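Local coordinates for B12-binding domain-containing protein (Kitasatospora setae, PDB 6WTE) that binds cobalamin and a [4Fe-4S] cluster and probably transfers a methyl group from S-adenosylmethionine, as a radical SAM methylase using non-radical catalysis, at residues G245-E248 and D254-E257; A28-G33 and R198-V203; R286-R291 and A323-R328. All coordinates share one frame; numbering follows the deposited sequence.

Interaction 1. Residues G245-E248 and D254-E257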
loop_
_atom_site.group_PDB
_atom_site.type_symbol
_atom_site.label_atom_id
_atom_site.label_comp_id
_atom_site.label_asym_id
_atom_site.label_seq_id
_atom_site.Cartn_x
_atom_site.Cartn_y
_atom_site.Cartn_z
ATOM N N GLY A 245 11.685 -10.627 5.341
ATOM C CA GLY A 245 11.184 -11.945 5.676
ATOM C C GLY A 245 10.862 -12.653 4.377
ATOM O O GLY A 245 9.790 -12.444 3.807
ATOM N N GLN A 246 11.805 -13.453 3.877
ATOM C CA GLN A 246 11.672 -14.079 2.569
ATOM C C GLN A 246 10.827 -15.339 2.673
ATOM O O GLN A 246 11.068 -16.187 3.536
ATOM C CB GLN A 246 13.049 -14.433 2.005
ATOM C CG GLN A 246 13.982 -13.255 1.797
ATOM C CD GLN A 246 15.350 -13.684 1.301
ATOM O OE1 GLN A 246 15.687 -14.868 1.322
ATOM N NE2 GLN A 246 16.147 -12.721 0.854
ATOM N N ARG A 247 9.857 -15.476 1.776
ATOM C CA ARG A 247 9.072 -16.699 1.729
ATOM C C ARG A 247 9.845 -17.797 1.015
ATOM O O ARG A 247 10.671 -17.535 0.130
ATOM C CB ARG A 247 7.740 -16.472 1.018
ATOM C CG ARG A 247 6.830 -15.449 1.662
ATOM C CD ARG A 247 5.533 -15.357 0.879
ATOM N NE ARG A 247 4.813 -16.632 0.891
ATOM C CZ ARG A 247 3.818 -16.945 0.065
ATOM N NH1 ARG A 247 3.410 -16.074 -0.849
ATOM N NH2 ARG A 247 3.227 -18.130 0.159
ATOM N N GLU A 248 9.560 -19.038 1.401
ATOM C CA GLU A 248 10.114 -20.193 0.703
ATOM C C GLU A 248 9.778 -20.121 -0.779
ATOM O O GLU A 248 8.620 -19.924 -1.155
ATOM C CB GLU A 248 9.556 -21.488 1.303
ATOM C CG GLU A 248 9.994 -21.808 2.729
ATOM C CD GLU A 248 11.438 -22.287 2.840
ATOM O OE1 GLU A 248 12.338 -21.706 2.197
ATOM O OE2 GLU A 248 11.672 -23.264 3.583
ATOM N N ASP A 254 4.253 -22.270 -5.817
ATOM C CA ASP A 254 3.036 -23.070 -5.644
ATOM C C ASP A 254 1.792 -22.186 -5.637
ATOM O O ASP A 254 0.777 -22.512 -6.270
ATOM C CB ASP A 254 3.083 -23.863 -4.331
ATOM C CG ASP A 254 3.880 -25.153 -4.428
ATOM O OD1 ASP A 254 4.407 -25.484 -5.512
ATOM O OD2 ASP A 254 3.954 -25.855 -3.395
ATOM N N GLU A 255 1.853 -21.070 -4.908
ATOM C CA GLU A 255 0.718 -20.155 -4.833
ATOM C C GLU A 255 0.421 -19.514 -6.184
ATOM O O GLU A 255 -0.745 -19.417 -6.588
ATOM C CB GLU A 255 0.996 -19.081 -3.787
ATOM C CG GLU A 255 -0.142 -18.109 -3.572
ATOM C CD GLU A 255 0.114 -17.206 -2.380
ATOM O OE1 GLU A 255 0.958 -17.580 -1.540
ATOM O OE2 GLU A 255 -0.519 -16.138 -2.286
ATOM N N MET A 256 1.464 -19.052 -6.884
ATOM C CA MET A 256 1.271 -18.493 -8.218
ATOM C C MET A 256 0.679 -19.527 -9.160
ATOM O O MET A 256 -0.180 -19.203 -9.985
ATOM C CB MET A 256 2.598 -17.979 -8.775
ATOM C CG MET A 256 3.203 -16.874 -7.942
ATOM S SD MET A 256 4.831 -16.389 -8.534
ATOM C CE MET A 256 4.392 -15.511 -10.036
ATOM N N GLU A 257 1.133 -20.778 -9.049
ATOM C CA GLU A 257 0.597 -21.835 -9.894
ATOM C C GLU A 257 -0.875 -22.072 -9.590
ATOM O O GLU A 257 -1.678 -22.278 -10.506
ATOM C CB GLU A 257 1.408 -23.119 -9.702
ATOM C CG GLU A 257 1.149 -24.190 -10.745
ATOM C CD GLU A 257 2.048 -25.395 -10.566
ATOM O OE1 GLU A 257 3.273 -25.209 -10.399
ATOM O OE2 GLU A 257 1.530 -26.529 -10.596
#

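Interaction 2. Residues A28-G33 and R198-V203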
loop_
_atom_site.group_PDB
_atom_site.type_symbol
_atom_site.label_atom_id
_atom_site.label_comp_id
_atom_site.label_asym_id
_atom_site.label_seq_id
_atom_site.Cartn_x
_atom_site.Cartn_y
_atom_site.Cartn_z
ATOM N N ALA A 28 -2.983 -19.233 8.009
ATOM C CA ALA A 28 -2.313 -19.463 9.283
ATOM C C ALA A 28 -3.299 -19.927 10.346
ATOM O O ALA A 28 -3.034 -20.882 11.085
ATOM C CB ALA A 28 -1.603 -18.186 9.727
ATOM N N LEU A 29 -4.445 -19.257 10.439
ATOM C CA LEU A 29 -5.422 -19.622 11.459
ATOM C C LEU A 29 -5.972 -21.022 11.221
ATOM O O LEU A 29 -6.087 -21.817 12.160
ATOM C CB LEU A 29 -6.548 -18.595 11.485
ATOM C CG LEU A 29 -6.234 -17.267 12.168
ATOM C CD1 LEU A 29 -7.342 -16.289 11.847
ATOM C CD2 LEU A 29 -6.093 -17.471 13.674
ATOM N N GLU A 30 -6.294 -21.353 9.968
ATOM C CA GLU A 30 -6.790 -22.694 9.673
ATOM C C GLU A 30 -5.737 -23.755 9.973
ATOM O O GLU A 30 -6.060 -24.824 10.507
ATOM C CB GLU A 30 -7.239 -22.781 8.213
ATOM C CG GLU A 30 -8.520 -22.018 7.920
ATOM C CD GLU A 30 -8.979 -22.178 6.482
ATOM O OE1 GLU A 30 -8.143 -22.540 5.631
ATOM O OE2 GLU A 30 -10.175 -21.940 6.210
ATOM N N ASP A 31 -4.471 -23.479 9.642
ATOM C CA ASP A 31 -3.409 -24.442 9.911
ATOM C C ASP A 31 -3.203 -24.669 11.403
ATOM O O ASP A 31 -2.700 -25.728 11.791
ATOM C CB ASP A 31 -2.097 -23.988 9.261
ATOM C CG ASP A 31 -2.107 -24.127 7.744
ATOM O OD1 ASP A 31 -3.108 -24.622 7.184
ATOM O OD2 ASP A 31 -1.107 -23.744 7.108
ATOM N N GLU A 32 -3.578 -23.705 12.242
ATOM C CA GLU A 32 -3.489 -23.834 13.691
ATOM C C GLU A 32 -4.773 -24.356 14.318
ATOM O O GLU A 32 -4.898 -24.348 15.548
ATOM C CB GLU A 32 -3.116 -22.490 14.320
ATOM C CG GLU A 32 -1.693 -22.047 14.019
ATOM C CD GLU A 32 -0.652 -22.954 14.649
ATOM O OE1 GLU A 32 -0.925 -23.519 15.729
ATOM O OE2 GLU A 32 0.437 -23.108 14.058
ATOM N N GLY A 33 -5.729 -24.800 13.509
ATOM C CA GLY A 33 -6.909 -25.460 14.022
ATOM C C GLY A 33 -8.121 -24.586 14.242
ATOM O O GLY A 33 -9.091 -25.050 14.859
ATOM N N ARG A 198 -3.420 -20.016 0.886
ATOM C CA ARG A 198 -4.484 -20.607 0.085
ATOM C C ARG A 198 -5.341 -19.500 -0.521
ATOM O O ARG A 198 -5.842 -18.624 0.192
ATOM C CB ARG A 198 -5.309 -21.582 0.925
ATOM C CG ARG A 198 -4.519 -22.849 1.265
ATOM C CD ARG A 198 -5.346 -23.911 1.973
ATOM N NE ARG A 198 -5.673 -23.530 3.343
ATOM C CZ ARG A 198 -4.909 -23.789 4.402
ATOM N NH1 ARG A 198 -3.761 -24.439 4.259
ATOM N NH2 ARG A 198 -5.301 -23.398 5.609
ATOM N N ARG A 199 -5.467 -19.521 -1.844
ATOM C CA ARG A 199 -6.203 -18.510 -2.595
ATOM C C ARG A 199 -7.389 -19.207 -3.239
ATOM O O ARG A 199 -7.217 -19.993 -4.176
ATOM C CB ARG A 199 -5.319 -17.844 -3.650
ATOM C CG ARG A 199 -3.903 -17.538 -3.175
ATOM C CD ARG A 199 -3.882 -16.524 -2.013
ATOM N NE ARG A 199 -4.349 -15.200 -2.417
ATOM C CZ ARG A 199 -3.641 -14.354 -3.162
ATOM N NH1 ARG A 199 -2.431 -14.703 -3.591
ATOM N NH2 ARG A 199 -4.140 -13.165 -3.484
ATOM N N ARG A 200 -8.583 -18.927 -2.734
ATOM C CA ARG A 200 -9.780 -19.642 -3.139
ATOM C C ARG A 200 -10.669 -18.743 -3.985
ATOM O O ARG A 200 -10.538 -17.518 -3.978
ATOM C CB ARG A 200 -10.552 -20.145 -1.911
ATOM C CG ARG A 200 -9.773 -21.115 -1.027
ATOM C CD ARG A 200 -10.572 -21.433 0.235
ATOM N NE ARG A 200 -10.025 -22.547 1.008
ATOM C CZ ARG A 200 -9.460 -22.429 2.208
ATOM N NH1 ARG A 200 -9.354 -21.239 2.787
ATOM N NH2 ARG A 200 -9.003 -23.508 2.835
ATOM N N SER A 201 -11.577 -19.374 -4.722
ATOM C CA SER A 201 -12.551 -18.663 -5.533
ATOM C C SER A 201 -13.887 -19.381 -5.457
ATOM O O SER A 201 -13.938 -20.613 -5.427
ATOM C CB SER A 201 -12.102 -18.563 -6.993
ATOM O OG SER A 201 -10.923 -17.795 -7.107
ATOM N N GLY A 202 -14.965 -18.602 -5.423
ATOM C CA GLY A 202 -16.297 -19.169 -5.367
ATOM C C GLY A 202 -16.644 -19.876 -4.078
ATOM O O GLY A 202 -17.645 -20.596 -4.040
ATOM N N VAL A 203 -15.858 -19.701 -3.023
ATOM C CA VAL A 203 -16.103 -20.354 -1.739
ATOM C C VAL A 203 -16.779 -19.346 -0.816
ATOM O O VAL A 203 -16.207 -18.275 -0.568
ATOM C CB VAL A 203 -14.808 -20.885 -1.110
ATOM C CG1 VAL A 203 -15.117 -21.557 0.238
ATOM C CG2 VAL A 203 -14.118 -21.851 -2.052
#

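Interaction 3. Residues R286-R291 and A323-R328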
loop_
_atom_site.group_PDB
_atom_site.type_symbol
_atom_site.label_atom_id
_atom_site.label_comp_id
_atom_site.label_asym_id
_atom_site.label_seq_id
_atom_site.Cartn_x
_atom_site.Cartn_y
_atom_site.Cartn_z
ATOM N N ARG A 286 13.879 -17.939 -11.641
ATOM C CA ARG A 286 14.457 -19.185 -12.133
ATOM C C ARG A 286 13.528 -20.368 -11.877
ATOM O O ARG A 286 13.374 -21.240 -12.739
ATOM C CB ARG A 286 15.821 -19.426 -11.485
ATOM C CG ARG A 286 16.919 -18.462 -11.937
ATOM C CD ARG A 286 18.274 -18.848 -11.355
ATOM N NE ARG A 286 19.302 -17.866 -11.693
ATOM C CZ ARG A 286 19.799 -16.979 -10.838
ATOM N NH1 ARG A 286 19.379 -16.955 -9.578
ATOM N NH2 ARG A 286 20.726 -16.119 -11.241
ATOM N N GLU A 287 12.913 -20.426 -10.693
ATOM C CA GLU A 287 11.997 -21.527 -10.404
ATOM C C GLU A 287 10.744 -21.450 -11.269
ATOM O O GLU A 287 10.246 -22.482 -11.738
ATOM C CB GLU A 287 11.639 -21.537 -8.917
ATOM C CG GLU A 287 10.607 -22.587 -8.530
ATOM C CD GLU A 287 11.082 -24.008 -8.771
ATOM O OE1 GLU A 287 12.297 -24.224 -8.985
ATOM O OE2 GLU A 287 10.229 -24.921 -8.743
ATOM N N ILE A 288 10.226 -20.241 -11.503
ATOM C CA ILE A 288 9.066 -20.090 -12.378
ATOM C C ILE A 288 9.394 -20.597 -13.776
ATOM O O ILE A 288 8.616 -21.332 -14.398
ATOM C CB ILE A 288 8.603 -18.624 -12.419
ATOM C CG1 ILE A 288 8.087 -18.175 -11.049
ATOM C CG2 ILE A 288 7.527 -18.448 -13.475
ATOM C CD1 ILE A 288 7.779 -16.694 -11.006
ATOM N N VAL A 289 10.556 -20.198 -14.290
ATOM C CA VAL A 289 10.978 -20.622 -15.620
ATOM C C VAL A 289 11.154 -22.132 -15.667
ATOM O O VAL A 289 10.756 -22.789 -16.637
ATOM C CB VAL A 289 12.272 -19.889 -16.020
ATOM C CG1 VAL A 289 12.863 -20.497 -17.288
ATOM C CG2 VAL A 289 11.993 -18.413 -16.208
ATOM N N ARG A 290 11.736 -22.705 -14.612
ATOM C CA ARG A 290 11.978 -24.143 -14.599
ATOM C C ARG A 290 10.672 -24.922 -14.654
ATOM O O ARG A 290 10.565 -25.908 -15.391
ATOM C CB ARG A 290 12.773 -24.538 -13.354
ATOM C CG ARG A 290 13.143 -26.015 -13.313
ATOM C CD ARG A 290 13.529 -26.475 -11.912
ATOM N NE ARG A 290 12.387 -26.493 -10.997
ATOM C CZ ARG A 290 11.472 -27.459 -10.964
ATOM N NH1 ARG A 290 11.560 -28.485 -11.801
ATOM N NH2 ARG A 290 10.467 -27.401 -10.100
ATOM N N ARG A 291 9.658 -24.483 -13.903
ATOM C CA ARG A 291 8.376 -25.183 -13.937
ATOM C C ARG A 291 7.692 -25.023 -15.286
ATOM O O ARG A 291 7.103 -25.979 -15.807
ATOM C CB ARG A 291 7.465 -24.673 -12.826
ATOM C CG ARG A 291 7.940 -25.016 -11.435
ATOM C CD ARG A 291 6.805 -24.892 -10.455
ATOM N NE ARG A 291 7.284 -24.900 -9.082
ATOM C CZ ARG A 291 6.491 -24.892 -8.018
ATOM N NH1 ARG A 291 5.172 -24.881 -8.174
ATOM N NH2 ARG A 291 7.017 -24.886 -6.802
ATOM N N ALA A 323 11.775 -11.734 -18.544
ATOM C CA ALA A 323 11.162 -12.075 -19.823
ATOM C C ALA A 323 10.814 -13.555 -19.882
ATOM O O ALA A 323 9.708 -13.922 -20.291
ATOM C CB ALA A 323 12.090 -11.691 -20.977
ATOM N N ALA A 324 11.730 -14.418 -19.438
ATOM C CA ALA A 324 11.505 -15.853 -19.551
ATOM C C ALA A 324 10.389 -16.319 -18.629
ATOM O O ALA A 324 9.700 -17.297 -18.939
ATOM C CB ALA A 324 12.797 -16.611 -19.245
ATOM N N ALA A 325 10.198 -15.629 -17.504
ATOM C CA ALA A 325 9.188 -16.012 -16.520
ATOM C C ALA A 325 7.779 -15.574 -16.897
ATOM O O ALA A 325 6.815 -16.066 -16.301
ATOM C CB ALA A 325 9.547 -15.433 -15.146
ATOM N N GLY A 326 7.631 -14.661 -17.845
ATOM C CA GLY A 326 6.336 -14.141 -18.218
ATOM C C GLY A 326 6.049 -12.716 -17.772
ATOM O O GLY A 326 4.873 -12.320 -17.743
ATOM N N CYS A 327 7.068 -11.944 -17.419
ATOM C CA CYS A 327 6.848 -10.557 -17.049
ATOM C C CYS A 327 6.339 -9.761 -18.245
ATOM O O CYS A 327 6.923 -9.805 -19.334
ATOM C CB CYS A 327 8.141 -9.952 -16.516
ATOM S SG CYS A 327 7.990 -8.260 -15.958
ATOM N N ARG A 328 5.240 -9.039 -18.039
ATOM C CA ARG A 328 4.682 -8.159 -19.053
ATOM C C ARG A 328 4.939 -6.685 -18.777
ATOM O O ARG A 328 4.889 -5.880 -19.717
ATOM C CB ARG A 328 3.167 -8.376 -19.180
ATOM C CG ARG A 328 2.759 -9.705 -19.786
ATOM C CD ARG A 328 3.234 -9.814 -21.229
ATOM N NE ARG A 328 2.798 -11.063 -21.848
ATOM C CZ ARG A 328 1.785 -11.158 -22.702
ATOM N NH1 ARG A 328 1.103 -10.074 -23.052
ATOM N NH2 ARG A 328 1.460 -12.338 -23.216
#

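Interaction 1. Residues G245-E248 and D254-E257
Arg247 and Glu255 meet through a single carboxylate oxygen in a buried salt bridge. The guanidinium presents its end to OE1 of Glu255, with Arg247 NH2 at 2.9 Å and Arg247 NH1 at 3.0 Å from that atom. Neither bond is straight, as expected when two nitrogens share one acceptor. OE1 lies at the guanidinium edge, close to its plane. The carboxylate does not lie flat against the guanidinium: the two planes are 51° apart, and NH1 reaches OE1 from above the carboxylate plane, whereas NH2 comes nearly along the C-O bond. Glu255 holds its CG anti to the backbone N (chi1 -177°) and stays extended, which carries the carboxylate away from helix 249-261 to the arginine, while the arginine chain bends at chi3 and crosses it at about a right angle.

Each group has further partners. Arg247 NH1 also donates to the carbonyl of Leu222 and NH2 to that of Ser195, and the second oxygen of Glu255, OE2, is bound by Arg199 and Tyr20. The pair thus ties the residue just after strand 245-246 to helix 249-261 of the radical SAM core, with the Glu255 side chain about 8 Å from the bound cobalamin. With arginines at both oxygens, the buried glutamate is likely to remain ionised, and its charge is probably balanced by these arginines.

Interaction 2. Residues A28-G33 and R198-V203
Glu30 and Arg198 approach with carboxylate and guanidinium nearly coplanar, 15° apart, and Arg198 NH2 donates to the anti lone pair of Glu30 OE1 at 3.0 Å. The same oxygen turns its syn lone pair to Arg200 NH2, 3.1 Å away. Glu30 and Arg200 run in from opposite directions, and OE1 lies at the edge of the Arg200 guanidinium, in its plane, which is steeply turned, 66° from the carboxylate; a second bond, from its NH1, is weak. Glu30 is extended beyond CG (chi2 -177°), which carries OE1 out from helix 20-31 to a point between the two arginines.

Arg198 also faces Asp31, whose OD1 sits at the end of the guanidinium and accepts from NH1 and NH2, both at 3.0 Å. NH1 meets the syn lone pair of OD1, whereas NH2 comes from above the carboxylate plane. A methionine in place of Arg198 would probably leave Asp31 without its cationic mate and take from Glu30 OE1 one of its two arginine donors.

The network joins the last turn of helix 20-31, in the B12-binding domain, to the loop before helix 209-214. Two acids and two arginines alternate through shared atoms, so the charges probably offset one another at this surface contact.

Interaction 3. Residues R286-R291 and A323-R328
Val289 sets one methyl, CG2, against the last turn of helix 316-325. This methyl lies 3.6 Å from Ala324 CB and equally close to the backbone N of Ala325, so it rests on the peptide link as well as on the alanine methyls. Its place follows from the valine rotamer: CG1 is anti to the backbone N (chi1 170°), leaving CG2 beside that nitrogen. One residue earlier, Ile288 adds its own CG2, 4.0 Å from Ala325 CB and 3.8 Å from Ala325 O. The Ala325 methyl therefore touches both branched side chains, and small residues let the backbones come near, with Val289 CA and Ala325 CA 5.0 Å apart.

Immediately beyond the alanines, Gly326 ends their helix in a Schellman motif, and the chain passes from there into strand 327-335. Helix 278-294 is also packed against helix 249-261: Ile288 touches Val253 and Met256. On Glu287, Arg290 closes a side-on pair, NE to OE1 at 3.0 Å and NH2 to OE2 at 2.8 Å. Arg291 NE reaches the anti side of OE2, with an almost linear bond of 177°, and its NH1 pairs with Asp254 and Glu257.

Helices 278-294 and 316-325 are successive, each following a parallel strand (266-269, then 304-309), as in the beta-alpha repeats of a TIM-barrel-like radical SAM core. No hydrogen bond links the two segments. Their meeting is wholly van der Waals, methyl groups fitting against a helix end, while the charged pairs lie on other faces of helix 278-294 and, through Arg286 and Glu317, beside the contact.

The three contacts form a connected series, interaction 1 touching each of the others. Interactions 1 and 3 both lie in the radical SAM core, their centres 14 Å apart, and they meet where helix 249-261 packs beside helix 278-294, through Arg291 with Asp254 and Glu257 and through Met256 against Ile288. Interaction 2, centred 15 Å from interaction 1, joins it by the salt bridge of Arg199 with Glu255. Interactions 2 and 3 do not touch, and their centres are 27 Å apart. In sequence order interaction 2 closes first, then interaction 1, then interaction 3. Helix 249-261, in interaction 1, thus links the loop that holds the B12-binding domain helix 20-31 to helix 278-294 of the core.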